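Local atomic coordinates of amorpha-4,11-diene synthase (Artemisia annua, PDB entry 4GAX), a protein that belongs to the plant class I terpene synthases and probably converts farnesyl diphosphate into a cyclic sesquiterpene with loss of diphosphate. Residues P228-E231 / Q232-S235; Q252-H255 / R256-L259; S411-V414 / I415-G418. All blocks are in the same frame, centred on the assembly; numbering follows the deposited sequence.

Contact 1 of 3, residues P228-E231 / Q232-S235; sequences PFYE and QQDS
The phenyl ring of F229 meets two glutamines from the next turn. Q233 lays its CG over one ring face, a CH-pi contact with CG 4.2 Å from the F229 centroid, and its amide carries on to the far end of the ring, where Q233 CD lies 3.6 Å from F229 CE2. The amide plane is inclined 35° to the ring. Q232 approaches obliquely at CD1 and CE1, its NE2 3.5 Å from F229 CD1. With CG wedged between backbone N and carbonyl carbon (chi1 66°) and a second bend at chi2, its chain curls back, and Q232 NE2 bonds F229 O at 2.9 Å in the carbonyl plane, on a lone pair. This is the C-terminal end of helix 219-232, where the chain turns through a short loop into helix 238-269, and the pattern passes from i to i+4 (Q232 N to P228 O) to i to i+3 (Q233 N to Y230 O, 3.0 Å). F229 O accepts both from Q232 N, above its carbonyl plane, and from Q232 NE2. The Y230 side chain crosses that of Q233 at about a right angle, while its hydroxyl bonds N237 N. E231 packs on I241 and forms a salt bridge with K245 of helix 238-269.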
loop_
_atom_site.group_PDB
_atom_site.type_symbol
_atom_site.label_atom_id
_atom_site.label_comp_id
_atom_site.label_asym_id
_atom_site.label_seq_id
_atom_site.Cartn_x
_atom_site.Cartn_y
_atom_site.Cartn_z
ATOM N N PRO A 228 -4.586 13.543 15.312
ATOM C CA PRO A 228 -5.336 13.932 16.518
ATOM C C PRO A 228 -4.769 13.341 17.806
ATOM O O PRO A 228 -4.814 14.009 18.844
ATOM C CB PRO A 228 -6.743 13.358 16.265
ATOM C CG PRO A 228 -6.520 12.227 15.287
ATOM C CD PRO A 228 -5.416 12.737 14.392
ATOM N N PHE A 229 -4.272 12.107 17.764
ATOM C CA PHE A 229 -3.667 11.550 18.964
ATOM C C PHE A 229 -2.465 12.406 19.371
ATOM O O PHE A 229 -2.292 12.733 20.551
ATOM C CB PHE A 229 -3.254 10.082 18.788
ATOM C CG PHE A 229 -2.415 9.557 19.928
ATOM C CD1 PHE A 229 -3.009 9.154 21.110
ATOM C CD2 PHE A 229 -1.031 9.496 19.824
ATOM C CE1 PHE A 229 -2.248 8.693 22.171
ATOM C CE2 PHE A 229 -0.262 9.037 20.883
ATOM C CZ PHE A 229 -0.879 8.635 22.060
ATOM N N TYR A 230 -1.637 12.783 18.398
ATOM C CA TYR A 230 -0.424 13.547 18.717
ATOM C C TYR A 230 -0.810 14.910 19.300
ATOM O O TYR A 230 -0.233 15.370 20.285
ATOM C CB TYR A 230 0.458 13.716 17.468
ATOM C CG TYR A 230 1.800 14.378 17.748
ATOM C CD1 TYR A 230 2.856 13.659 18.310
ATOM C CD2 TYR A 230 2.007 15.723 17.456
ATOM C CE1 TYR A 230 4.095 14.269 18.570
ATOM C CE2 TYR A 230 3.229 16.338 17.715
ATOM C CZ TYR A 230 4.269 15.607 18.262
ATOM O OH TYR A 230 5.470 16.229 18.523
ATOM N N GLU A 231 -1.815 15.538 18.697
ATOM C CA GLU A 231 -2.195 16.889 19.062
ATOM C C GLU A 231 -2.655 16.948 20.509
ATOM O O GLU A 231 -2.491 17.971 21.173
ATOM C CB GLU A 231 -3.295 17.416 18.124
ATOM C CG GLU A 231 -3.756 18.831 18.464
ATOM C CD GLU A 231 -4.704 19.415 17.433
ATOM O OE1 GLU A 231 -5.430 18.642 16.762
ATOM O OE2 GLU A 231 -4.719 20.658 17.292
ATOM N N GLN A 232 -3.190 15.837 21.008
ATOM C CA GLN A 232 -3.719 15.797 22.366
ATOM C C GLN A 232 -2.711 15.288 23.407
ATOM O O GLN A 232 -3.000 15.269 24.611
ATOM C CB GLN A 232 -5.028 14.988 22.415
ATOM C CG GLN A 232 -4.893 13.502 22.119
ATOM C CD GLN A 232 -4.439 12.694 23.329
ATOM O OE1 GLN A 232 -5.029 12.778 24.412
ATOM N NE2 GLN A 232 -3.373 11.918 23.151
ATOM N N GLN A 233 -1.534 14.874 22.951
ATOM C CA GLN A 233 -0.487 14.452 23.879
ATOM C C GLN A 233 0.124 15.647 24.595
ATOM O O GLN A 233 0.490 16.638 23.954
ATOM C CB GLN A 233 0.609 13.705 23.140
ATOM C CG GLN A 233 0.354 12.248 22.932
ATOM C CD GLN A 233 1.639 11.533 22.591
ATOM O OE1 GLN A 233 2.353 11.935 21.665
ATOM N NE2 GLN A 233 1.970 10.496 23.363
ATOM N N ASP A 234 0.252 15.542 25.918
ATOM C CA ASP A 234 0.735 16.649 26.750
ATOM C C ASP A 234 2.037 17.312 26.259
ATOM O O ASP A 234 2.132 18.542 26.187
ATOM C CB ASP A 234 0.879 16.184 28.209
ATOM C CG ASP A 234 2.226 16.559 28.827
ATOM O OD1 ASP A 234 3.129 15.691 28.878
ATOM O OD2 ASP A 234 2.381 17.718 29.274
ATOM N N SER A 235 3.023 16.498 25.912
ATOM C CA SER A 235 4.352 17.003 25.585
ATOM C C SER A 235 4.586 17.225 24.086
ATOM O O SER A 235 5.737 17.342 23.648
ATOM C CB SER A 235 5.397 16.018 26.113
ATOM O OG SER A 235 5.118 14.703 25.655
#

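Contact 2 of 3, residues Q252-H255 / R256-L259; sequences QSLH and REEL
Four successive i to i+4 backbone bonds tie Q252, S253, L254 and H255 to R256, E257, E258 and L259, as in a regular alpha-helix. The straightest is E258 N to L254 O, 3.0 Å with an N-H...O angle of 163°. Side-chain packing is mainly aliphatic against carboxylate. L254 sets its CG 3.5 Å from E258 OE2, and its CD1 lies 3.7 Å from OE1 of E257, whose chain crosses that of L254 at about a right angle. With CG anti to the carbonyl carbon (chi1 -60°), the extended E258 chain runs back beside H255, and E258 OE1 stands at the imidazole edge, 3.9 Å from H255 CD2. Among polar contacts, E258 OE1 is hydrogen-bonded to Y286 OH; OE2 has a hydrogen bond with S299 OG and a salt bridge with R302. With an alanine in place of E258, R302 would probably be left without this charge partner and the flanked side of L254 less closely packed. H255 NE2 bonds F294 O, while R256 bends away to L557 O. Helix 238-269 lies against helix 282-292 through H255 and L259, against helix 299-322 through L254, H255 and E258, and against helix 547-557 through H255 and L259.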
loop_
_atom_site.group_PDB
_atom_site.type_symbol
_atom_site.label_atom_id
_atom_site.label_comp_id
_atom_site.label_asym_id
_atom_site.label_seq_id
_atom_site.Cartn_x
_atom_site.Cartn_y
_atom_site.Cartn_z
ATOM N N GLN A 252 -4.441 17.049 0.824
ATOM C CA GLN A 252 -5.803 16.604 0.542
ATOM C C GLN A 252 -6.422 17.365 -0.629
ATOM O O GLN A 252 -7.133 16.771 -1.451
ATOM C CB GLN A 252 -6.690 16.733 1.777
ATOM C CG GLN A 252 -8.064 16.100 1.604
ATOM C CD GLN A 252 -8.941 16.300 2.812
ATOM O OE1 GLN A 252 -9.294 17.439 3.163
ATOM N NE2 GLN A 252 -9.309 15.189 3.467
ATOM N N SER A 253 -6.163 18.673 -0.708
ATOM C CA SER A 253 -6.682 19.459 -1.832
ATOM C C SER A 253 -6.119 18.950 -3.154
ATOM O O SER A 253 -6.831 18.888 -4.154
ATOM C CB SER A 253 -6.374 20.955 -1.669
ATOM O OG SER A 253 -7.176 21.508 -0.651
ATOM N N LEU A 254 -4.845 18.575 -3.153
ATOM C CA LEU A 254 -4.209 18.056 -4.361
ATOM C C LEU A 254 -4.852 16.728 -4.752
ATOM O O LEU A 254 -5.167 16.504 -5.922
ATOM C CB LEU A 254 -2.702 17.877 -4.143
ATOM C CG LEU A 254 -1.980 17.153 -5.283
ATOM C CD1 LEU A 254 -1.972 17.986 -6.580
ATOM C CD2 LEU A 254 -0.563 16.782 -4.879
ATOM N N HIS A 255 -5.062 15.854 -3.770
ATOM C CA HIS A 255 -5.721 14.570 -4.026
ATOM C C HIS A 255 -7.097 14.805 -4.611
ATOM O O HIS A 255 -7.514 14.093 -5.525
ATOM C CB HIS A 255 -5.846 13.744 -2.742
ATOM C CG HIS A 255 -4.530 13.327 -2.165
ATOM N ND1 HIS A 255 -4.354 13.044 -0.828
ATOM C CD2 HIS A 255 -3.323 13.138 -2.755
ATOM C CE1 HIS A 255 -3.094 12.702 -0.614
ATOM N NE2 HIS A 255 -2.448 12.747 -1.763
ATOM N N ARG A 256 -7.801 15.802 -4.083
ATOM C CA ARG A 256 -9.124 16.111 -4.587
ATOM C C ARG A 256 -9.069 16.618 -6.026
ATOM O O ARG A 256 -9.979 16.330 -6.819
ATOM C CB ARG A 256 -9.839 17.110 -3.672
ATOM C CG ARG A 256 -10.365 16.475 -2.397
ATOM C CD ARG A 256 -11.560 15.567 -2.678
ATOM N NE ARG A 256 -12.728 16.336 -3.110
ATOM C CZ ARG A 256 -13.707 16.753 -2.306
ATOM N NH1 ARG A 256 -13.682 16.474 -1.010
ATOM N NH2 ARG A 256 -14.724 17.445 -2.810
ATOM N N GLU A 257 -8.027 17.376 -6.362
ATOM C CA GLU A 257 -7.833 17.835 -7.753
ATOM C C GLU A 257 -7.610 16.655 -8.707
ATOM O O GLU A 257 -8.164 16.623 -9.812
ATOM C CB GLU A 257 -6.641 18.809 -7.859
ATOM C CG GLU A 257 -6.814 20.119 -7.085
ATOM C CD GLU A 257 -5.631 21.083 -7.269
ATOM O OE1 GLU A 257 -4.488 20.608 -7.460
ATOM O OE2 GLU A 257 -5.847 22.318 -7.233
ATOM N N GLU A 258 -6.776 15.704 -8.283
ATOM C CA GLU A 258 -6.499 14.493 -9.063
ATOM C C GLU A 258 -7.765 13.672 -9.298
ATOM O O GLU A 258 -8.020 13.202 -10.411
ATOM C CB GLU A 258 -5.451 13.634 -8.338
ATOM C CG GLU A 258 -4.126 14.354 -8.136
ATOM C CD GLU A 258 -3.188 13.626 -7.180
ATOM O OE1 GLU A 258 -3.600 12.593 -6.591
ATOM O OE2 GLU A 258 -2.024 14.087 -7.011
ATOM N N LEU A 259 -8.561 13.493 -8.243
ATOM C CA LEU A 259 -9.782 12.716 -8.341
ATOM C C LEU A 259 -10.816 13.442 -9.192
ATOM O O LEU A 259 -11.624 12.809 -9.878
ATOM C CB LEU A 259 -10.340 12.433 -6.947
ATOM C CG LEU A 259 -11.637 11.619 -6.889
ATOM C CD1 LEU A 259 -11.533 10.327 -7.693
ATOM C CD2 LEU A 259 -11.975 11.296 -5.435
#

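Contact 3 of 3, residues S411-V414 / I415-G418; sequences SVAV and ITGG
S411 and I415 stand one helical turn apart, but the backbone does not close between them: S411 O is 4.0 Å from I415 N, longer than a hydrogen bond of a regular helix. S411 O instead accepts V414 N at 3.1 Å, a tighter i to i+3 link. At V412 the i+4 spacing returns. V412 O takes T416 N at 3.0 Å, almost straight at 174°, and a second bond from the T416 hydroxyl, with T416 OG1 3.2 Å away. Placing OG1 between backbone N and carbonyl carbon (chi1 66°) turns the T416 hydroxyl back to the preceding turn, which lets T416 hold V412 O with both its backbone N and its hydroxyl. The V412 side chain reaches N390 of helix 374-399, and T416 packs on E394 of the same helix. These turns close helix 407-416, and helix 419-429 starts directly after G418, a break consistent with the interrupted helix G of class I terpene synthases, which borders the active-site cavity in relatives. A413 comes next: its CA lies 3.4 Å from T416 OG1, and A413 O holds G417 N only weakly, at 3.1 Å. A beta carbon on G417 would clash with A413 O. The V414 side chain touches N420 of helix 419-429, as does I415; I415 further reaches D386 and N390. G418 N bonds I415 O at 2.9 Å, an i to i+3 link. G418 then leaves the helical region with phi near 90°, where a side chain would be jammed against the preceding carbonyl, and takes the N-cap position of helix 419-429.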
loop_
_atom_site.group_PDB
_atom_site.type_symbol
_atom_site.label_atom_id
_atom_site.label_comp_id
_atom_site.label_asym_id
_atom_site.label_seq_id
_atom_site.Cartn_x
_atom_site.Cartn_y
_atom_site.Cartn_z
ATOM N N SER A 411 0.661 -19.634 -9.813
ATOM C CA SER A 411 1.639 -19.071 -10.738
ATOM C C SER A 411 0.999 -18.090 -11.724
ATOM O O SER A 411 1.409 -16.932 -11.814
ATOM C CB SER A 411 2.367 -20.208 -11.474
ATOM O OG SER A 411 2.828 -19.817 -12.758
ATOM N N VAL A 412 -0.017 -18.546 -12.449
ATOM C CA VAL A 412 -0.683 -17.702 -13.438
ATOM C C VAL A 412 -1.489 -16.583 -12.765
ATOM O O VAL A 412 -1.848 -15.591 -13.405
ATOM C CB VAL A 412 -1.582 -18.531 -14.385
ATOM C CG1 VAL A 412 -2.990 -18.642 -13.823
ATOM C CG2 VAL A 412 -1.613 -17.909 -15.768
ATOM N N ALA A 413 -1.744 -16.736 -11.469
ATOM C CA ALA A 413 -2.470 -15.729 -10.701
ATOM C C ALA A 413 -1.550 -14.631 -10.171
ATOM O O ALA A 413 -2.019 -13.626 -9.627
ATOM C CB ALA A 413 -3.233 -16.380 -9.559
ATOM N N VAL A 414 -0.241 -14.824 -10.308
ATOM C CA VAL A 414 0.701 -13.758 -9.982
ATOM C C VAL A 414 0.529 -12.689 -11.046
ATOM O O VAL A 414 0.599 -11.488 -10.771
ATOM C CB VAL A 414 2.160 -14.253 -9.985
ATOM C CG1 VAL A 414 3.130 -13.076 -9.973
ATOM C CG2 VAL A 414 2.413 -15.162 -8.794
ATOM N N ILE A 415 0.292 -13.153 -12.267
ATOM C CA ILE A 415 0.085 -12.274 -13.404
ATOM C C ILE A 415 -1.347 -11.732 -13.437
ATOM O O ILE A 415 -1.559 -10.523 -13.402
ATOM C CB ILE A 415 0.411 -12.997 -14.722
ATOM C CG1 ILE A 415 1.897 -13.377 -14.755
ATOM C CG2 ILE A 415 0.049 -12.124 -15.917
ATOM C CD1 ILE A 415 2.243 -14.430 -15.791
ATOM N N THR A 416 -2.333 -12.623 -13.482
ATOM C CA THR A 416 -3.722 -12.189 -13.636
ATOM C C THR A 416 -4.262 -11.426 -12.438
ATOM O O THR A 416 -5.301 -10.768 -12.539
ATOM C CB THR A 416 -4.669 -13.368 -13.917
ATOM O OG1 THR A 416 -4.711 -14.227 -12.770
ATOM C CG2 THR A 416 -4.208 -14.146 -15.143
ATOM N N GLY A 417 -3.568 -11.514 -11.306
ATOM C CA GLY A 417 -3.972 -10.788 -10.116
ATOM C C GLY A 417 -3.445 -9.363 -10.139
ATOM O O GLY A 417 -3.768 -8.557 -9.258
ATOM N N GLY A 418 -2.620 -9.056 -11.139
ATOM C CA GLY A 418 -2.137 -7.697 -11.341
ATOM C C GLY A 418 -0.844 -7.293 -10.642
ATOM O O GLY A 418 -0.446 -6.126 -10.722
#

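Contact 1 lies at the surface, while contacts 2 and 3 are partly buried and nearer the chain's centre. Contacts 1 and 2 involve neighbouring elements: helix 219-232 ends at the first and helix 238-269 carries the second, with centres about 27 Å apart, too far to meet. Contact 3 lies in the metal-binding family region, across the chain's centre from contact 1, their centres about 44 Å apart. Chemistry follows place. Contact 2, within a helix, has uninterrupted backbone bonding and a carboxylate serving neighbouring helices. The two helix ends have irregular bonding: a side-chain amide supplements it in contact 1, a threonine hydroxyl and two glycines mark it in contact 3.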